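Local coordinates for protein GTP-sensing transcriptional pleiotropic repressor CodY (PDB 5N0L) that senses nutrient status by binding isoleucine in its GAF domain and, as a transcriptional pleiotropic repressor, probably adjusts gene expression accordingly, at residues S42-V47 and L130-Y135; V118-S123 and T152-E157. All coordinates share one frame; numbering follows the deposited sequence. Where two conformers were deposited one is given.

Interaction 1 (S42-V47 and L130-Y135); sequences SNVYVV and LVLSRY. With ILE (isoleucine), chain G.
Asn43 and Ser133, and Tyr45 and Val131, are the hydrogen-bonded pairs of two neighbouring antiparallel strands in the central sheet of a GAF domain. Each pair closes a ring of two backbone bonds; Tyr45 N to Val131 O, at 2.9 Å, is nearly straight (170°), whereas Asn43 N to Ser133 O bends to 141°.

The polar work is done on the face carrying Asn43, Tyr45, Val131 and Ser133, where the free isoleucine lies. One carboxylate oxygen, OXT, is gripped twice: Asn43 ND2 donates to it at 2.8 Å along an almost linear path, and Tyr45 OH at 2.6 Å, with OXT in the plane of the phenol ring at its edge. Asn43 OD1 accepts from Asp60 N, which helps fix the amide's rotation. Ser133 CB meets the ligand's CG2 at 3.6 Å, while Ser133 OG is hydrogen-bonded to Thr115 OG1.

On the opposite face, Leu130, with CG anti to its backbone N (chi1 175°), brings CD1 to 3.8 Å from Val44 CG1 and equally close to Val46 CG2; Val44 CG2 lies alongside Leu132 CD2.

This apolar face rests on helices 30-40 and 141-158, and strands 53-57 and 114-122 flank the pair.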
loop_
_atom_site.group_PDB
_atom_site.type_symbol
_atom_site.label_atom_id
_atom_site.label_comp_id
_atom_site.label_asym_id
_atom_site.label_seq_id
_atom_site.Cartn_x
_atom_site.Cartn_y
_atom_site.Cartn_z
ATOM N N SER A 42 -26.782 -16.269 -13.638
ATOM C CA SER A 42 -26.372 -15.573 -14.840
ATOM C C SER A 42 -24.895 -15.921 -15.206
ATOM O O SER A 42 -24.166 -16.205 -14.315
ATOM C CB SER A 42 -26.410 -14.081 -14.651
ATOM O OG SER A 42 -27.792 -13.619 -14.566
ATOM N N ASN A 43 -24.577 -15.742 -16.466
ATOM C CA ASN A 43 -23.086 -15.532 -16.829
ATOM C C ASN A 43 -22.720 -14.155 -16.392
ATOM O O ASN A 43 -23.431 -13.227 -16.711
ATOM C CB ASN A 43 -22.949 -15.660 -18.351
ATOM C CG ASN A 43 -22.999 -17.106 -18.852
ATOM O OD1 ASN A 43 -23.113 -18.069 -18.055
ATOM N ND2 ASN A 43 -22.841 -17.283 -20.216
ATOM N N VAL A 44 -21.591 -14.002 -15.710
ATOM C CA VAL A 44 -21.083 -12.764 -15.218
ATOM C C VAL A 44 -19.603 -12.593 -15.728
ATOM O O VAL A 44 -18.778 -13.487 -15.461
ATOM C CB VAL A 44 -21.017 -12.825 -13.716
ATOM C CG1 VAL A 44 -20.561 -11.583 -13.068
ATOM C CG2 VAL A 44 -22.477 -13.200 -13.181
ATOM N N TYR A 45 -19.396 -11.473 -16.313
ATOM C CA TYR A 45 -18.024 -11.041 -16.716
ATOM C C TYR A 45 -17.639 -9.739 -16.101
ATOM O O TYR A 45 -18.393 -8.731 -16.220
ATOM C CB TYR A 45 -18.018 -10.928 -18.191
ATOM C CG TYR A 45 -18.541 -12.028 -19.013
ATOM C CD1 TYR A 45 -19.944 -12.142 -19.340
ATOM C CD2 TYR A 45 -17.735 -12.998 -19.591
ATOM C CE1 TYR A 45 -20.448 -13.077 -20.110
ATOM C CE2 TYR A 45 -18.233 -13.979 -20.400
ATOM C CZ TYR A 45 -19.566 -14.056 -20.715
ATOM O OH TYR A 45 -20.102 -15.022 -21.534
ATOM N N VAL A 46 -16.496 -9.719 -15.379
ATOM C CA VAL A 46 -15.936 -8.492 -14.881
ATOM C C VAL A 46 -14.779 -8.190 -15.842
ATOM O O VAL A 46 -13.848 -8.976 -15.822
ATOM C CB VAL A 46 -15.437 -8.691 -13.498
ATOM C CG1 VAL A 46 -14.787 -7.482 -12.966
ATOM C CG2 VAL A 46 -16.621 -9.057 -12.533
ATOM N N VAL A 47 -14.870 -7.093 -16.561
ATOM C CA VAL A 47 -13.992 -6.850 -17.687
ATOM C C VAL A 47 -13.312 -5.502 -17.500
ATOM O O VAL A 47 -13.963 -4.446 -17.344
ATOM C CB VAL A 47 -14.815 -6.807 -19.012
ATOM C CG1 VAL A 47 -13.799 -6.693 -20.187
ATOM C CG2 VAL A 47 -15.613 -8.067 -19.236
ATOM N N LEU A 130 -19.180 -4.523 -16.034
ATOM C CA LEU A 130 -19.746 -5.715 -15.507
ATOM C C LEU A 130 -20.848 -6.094 -16.517
ATOM O O LEU A 130 -21.715 -5.266 -16.855
ATOM C CB LEU A 130 -20.312 -5.463 -14.093
ATOM C CG LEU A 130 -21.028 -6.613 -13.490
ATOM C CD1 LEU A 130 -20.225 -7.795 -13.016
ATOM C CD2 LEU A 130 -21.811 -6.109 -12.211
ATOM N N VAL A 131 -20.814 -7.311 -17.002
ATOM C CA VAL A 131 -21.744 -7.876 -17.983
ATOM C C VAL A 131 -22.413 -9.101 -17.399
ATOM O O VAL A 131 -21.805 -10.012 -16.800
ATOM C CB VAL A 131 -21.047 -8.246 -19.319
ATOM C CG1 VAL A 131 -22.070 -8.779 -20.287
ATOM C CG2 VAL A 131 -20.365 -7.054 -19.917
ATOM N N LEU A 132 -23.783 -9.078 -17.398
ATOM C CA LEU A 132 -24.548 -10.108 -16.787
ATOM C C LEU A 132 -25.550 -10.572 -17.808
ATOM O O LEU A 132 -26.099 -9.750 -18.535
ATOM C CB LEU A 132 -25.329 -9.606 -15.556
ATOM C CG LEU A 132 -24.418 -9.005 -14.500
ATOM C CD1 LEU A 132 -24.886 -7.625 -14.223
ATOM C CD2 LEU A 132 -24.346 -9.767 -13.222
ATOM N N SER A 133 -25.692 -11.889 -17.944
ATOM C CA SER A 133 -26.516 -12.437 -19.005
ATOM C C SER A 133 -27.189 -13.729 -18.663
ATOM O O SER A 133 -26.611 -14.557 -18.018
ATOM C CB SER A 133 -25.710 -12.581 -20.262
ATOM O OG SER A 133 -26.444 -13.030 -21.381
ATOM N N ARG A 134 -28.503 -13.874 -19.001
ATOM C CA ARG A 134 -29.223 -15.066 -18.658
ATOM C C ARG A 134 -30.430 -15.260 -19.595
ATOM O O ARG A 134 -30.875 -14.341 -20.311
ATOM C CB ARG A 134 -29.642 -15.060 -17.171
ATOM C CG ARG A 134 -30.788 -14.026 -16.960
ATOM C CD ARG A 134 -31.018 -13.936 -15.498
ATOM N NE ARG A 134 -32.189 -13.045 -15.140
ATOM C CZ ARG A 134 -32.414 -12.628 -13.906
ATOM N NH1 ARG A 134 -31.670 -12.985 -12.878
ATOM N NH2 ARG A 134 -33.570 -11.867 -13.667
ATOM N N TYR A 135 -30.911 -16.457 -19.624
ATOM C CA TYR A 135 -32.066 -16.844 -20.432
ATOM C C TYR A 135 -33.332 -16.550 -19.541
ATOM O O TYR A 135 -33.237 -16.421 -18.341
ATOM C CB TYR A 135 -32.123 -18.321 -20.736
ATOM C CG TYR A 135 -30.982 -18.743 -21.799
ATOM C CD1 TYR A 135 -31.221 -18.552 -23.112
ATOM C CD2 TYR A 135 -29.802 -19.216 -21.374
ATOM C CE1 TYR A 135 -30.289 -18.822 -24.102
ATOM C CE2 TYR A 135 -28.848 -19.548 -22.328
ATOM C CZ TYR A 135 -29.078 -19.315 -23.661
ATOM O OH TYR A 135 -28.112 -19.609 -24.633
HETATM N N ILE G . -21.906 -14.397 -25.080
HETATM C CA ILE G . -22.212 -13.739 -23.774
HETATM C C ILE G . -23.070 -14.651 -22.936
HETATM O O ILE G . -24.087 -15.128 -23.435
HETATM C CB ILE G . -22.876 -12.399 -24.008
HETATM C CG1 ILE G . -21.874 -11.459 -24.694
HETATM C CG2 ILE G . -23.225 -11.752 -22.710
HETATM C CD1 ILE G . -20.812 -10.867 -23.785
HETATM O OXT ILE G . -22.662 -14.945 -21.832
#

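Interaction 2 (V118-S123 and T152-E157); sequences VPILGS and TVVGLE
Ile120 lays its two branches against the turn of helix that holds Val154 and Gly155, CG2 over the backbone and CD1 over the valine. The contact is a strand packed on the C-terminal helix of the GAF fold, an alpha/beta arrangement in which helices cover one face of a central antiparallel sheet. The short segments run in roughly the same direction, 38° apart, and their axes come within 6.5 Å, a close approach consistent with a glycine on each side, Gly122 and Gly155.

The apolar part is small and buried. Ile120 CG2, anti to its own backbone N, is carried to 3.5 Å from Gly155 N, touching the bare helix backbone. CG1 takes the other branch, beside the backbone N, and the extended chain beyond it (chi2 172°) brings CD1 to 3.9 Å from Val154 CG1; the two side chains cross at a slant. Ala151 and Leu130 also touch Ile120.

Further along, backbone meets backbone. Gly155 and Gly122 stand opposite each other with CA atoms 4.4 Å apart. With no side chain between them, Gly155 CA comes to 3.5 Å from Leu121 O in a C-H...O contact (154° at the hydrogen). Leu121 points its CB away from the helix, and its side chain packs on Gln20 of a second subunit, whose NE2 is also hydrogen-bonded to Thr152 OG1, so this side of the contact borders a subunit interface.

The remaining polar link is indirect: one water donates both its hydrogens, to Leu121 O at 2.6 Å and to Thr152 O at 2.8 Å, bridging strand and helix.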
loop_
_atom_site.group_PDB
_atom_site.type_symbol
_atom_site.label_atom_id
_atom_site.label_comp_id
_atom_site.label_asym_id
_atom_site.label_seq_id
_atom_site.Cartn_x
_atom_site.Cartn_y
_atom_site.Cartn_z
ATOM N N VAL A 118 -23.164 -2.929 -17.077
ATOM C CA VAL A 118 -22.980 -1.948 -16.023
ATOM C C VAL A 118 -21.577 -1.386 -16.064
ATOM O O VAL A 118 -20.617 -2.176 -15.809
ATOM C CB VAL A 118 -23.243 -2.508 -14.645
ATOM C CG1 VAL A 118 -23.145 -1.398 -13.587
ATOM C CG2 VAL A 118 -24.604 -3.220 -14.634
ATOM N N PRO A 119 -21.468 -0.061 -16.284
ATOM C CA PRO A 119 -20.110 0.543 -16.194
ATOM C C PRO A 119 -19.514 0.404 -14.808
ATOM O O PRO A 119 -20.180 0.561 -13.771
ATOM C CB PRO A 119 -20.336 2.003 -16.554
ATOM C CG PRO A 119 -21.539 1.981 -17.484
ATOM C CD PRO A 119 -22.422 0.892 -16.914
ATOM N N ILE A 120 -18.196 0.150 -14.739
ATOM C CA ILE A 120 -17.488 0.105 -13.484
ATOM C C ILE A 120 -16.661 1.377 -13.428
ATOM O O ILE A 120 -15.776 1.614 -14.289
ATOM C CB ILE A 120 -16.568 -1.127 -13.366
ATOM C CG1 ILE A 120 -17.361 -2.427 -13.368
ATOM C CG2 ILE A 120 -15.673 -1.011 -12.166
ATOM C CD1 ILE A 120 -16.648 -3.790 -13.436
ATOM N N LEU A 121 -16.932 2.190 -12.431
ATOM C CA LEU A 121 -16.381 3.501 -12.271
ATOM C C LEU A 121 -15.720 3.549 -10.893
ATOM O O LEU A 121 -16.123 2.882 -9.934
ATOM C CB LEU A 121 -17.469 4.559 -12.320
ATOM C CG LEU A 121 -18.425 4.518 -13.538
ATOM C CD1 LEU A 121 -19.537 5.578 -13.446
ATOM C CD2 LEU A 121 -17.674 4.648 -14.853
ATOM N N GLY A 122 -14.619 4.286 -10.833
ATOM C CA GLY A 122 -13.861 4.392 -9.632
ATOM C C GLY A 122 -13.099 5.651 -9.785
ATOM O O GLY A 122 -12.550 5.859 -10.823
ATOM N N SER A 123 -13.158 6.514 -8.764
ATOM C CA SER A 123 -12.558 7.843 -8.767
ATOM C C SER A 123 -12.729 8.562 -10.102
ATOM O O SER A 123 -11.741 8.893 -10.805
ATOM C CB SER A 123 -11.108 7.739 -8.332
ATOM O OG SER A 123 -11.047 7.383 -6.950
ATOM N N THR A 152 -19.757 -1.004 -8.374
ATOM C CA THR A 152 -19.119 -0.004 -7.618
ATOM C C THR A 152 -18.021 -0.583 -6.682
ATOM O O THR A 152 -16.944 0.020 -6.547
ATOM C CB THR A 152 -20.219 0.775 -6.786
ATOM O OG1 THR A 152 -21.051 1.431 -7.743
ATOM C CG2 THR A 152 -19.626 1.783 -5.928
ATOM N N VAL A 153 -18.290 -1.720 -6.060
ATOM C CA VAL A 153 -17.295 -2.348 -5.208
ATOM C C VAL A 153 -16.036 -2.790 -6.066
ATOM O O VAL A 153 -14.874 -2.499 -5.625
ATOM C CB VAL A 153 -17.864 -3.563 -4.498
ATOM C CG1 VAL A 153 -16.780 -4.478 -3.902
ATOM C CG2 VAL A 153 -18.740 -3.058 -3.386
ATOM N N VAL A 154 -16.287 -3.338 -7.207
ATOM C CA VAL A 154 -15.106 -3.649 -8.157
ATOM C C VAL A 154 -14.297 -2.379 -8.420
ATOM O O VAL A 154 -13.033 -2.383 -8.210
ATOM C CB VAL A 154 -15.524 -4.346 -9.455
ATOM C CG1 VAL A 154 -14.247 -4.551 -10.414
ATOM C CG2 VAL A 154 -16.184 -5.678 -9.235
ATOM N N GLY A 155 -14.990 -1.263 -8.734
ATOM C CA GLY A 155 -14.361 0.040 -8.853
ATOM C C GLY A 155 -13.460 0.518 -7.719
ATOM O O GLY A 155 -12.360 1.052 -7.952
ATOM N N LEU A 156 -13.891 0.256 -6.491
ATOM C CA LEU A 156 -13.188 0.590 -5.309
ATOM C C LEU A 156 -11.955 -0.247 -5.119
ATOM O O LEU A 156 -11.036 0.153 -4.396
ATOM C CB LEU A 156 -14.046 0.376 -4.033
ATOM C CG LEU A 156 -15.183 1.377 -3.866
ATOM C CD1 LEU A 156 -15.962 0.869 -2.669
ATOM C CD2 LEU A 156 -14.706 2.771 -3.544
ATOM N N GLU A 157 -12.027 -1.446 -5.665
ATOM C CA GLU A 157 -10.982 -2.467 -5.442
ATOM C C GLU A 157 -9.942 -2.469 -6.544
ATOM O O GLU A 157 -8.846 -3.019 -6.319
ATOM C CB GLU A 157 -11.570 -3.847 -5.313
ATOM C CG GLU A 157 -12.350 -4.063 -4.032
ATOM C CD GLU A 157 -11.526 -4.102 -2.768
ATOM O OE1 GLU A 157 -12.220 -3.799 -1.770
ATOM O OE2 GLU A 157 -10.265 -4.450 -2.769
HETATM O O HOH W 1 -16.346 2.677 -7.354
#

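Interactions 1 and 2 share one sheet, their centres 16 Å apart: strands 125-134 and 114-122 are neighbours in it, and Leu130 O probably accepts a hydrogen bond from Val118 N at 2.8 Å. Side-chain packing joins them too: Val46 CG1 lies 3.9 Å from Val154 CG1, and Ile120 CD1 packs 3.7 Å from the backbone N of Leu130. The isoleucine sits across the sheet, held in part by Asn43 and Tyr45 of interaction 1, with further hydrogen bonds to Ser65, Asp63, Lys113 and Glu107; the side chain of Ile120 in interaction 2 is about 13 Å from the bound isoleucine. Ligand pocket and subunit contacts therefore lie on different parts of one sheet-and-helix framework.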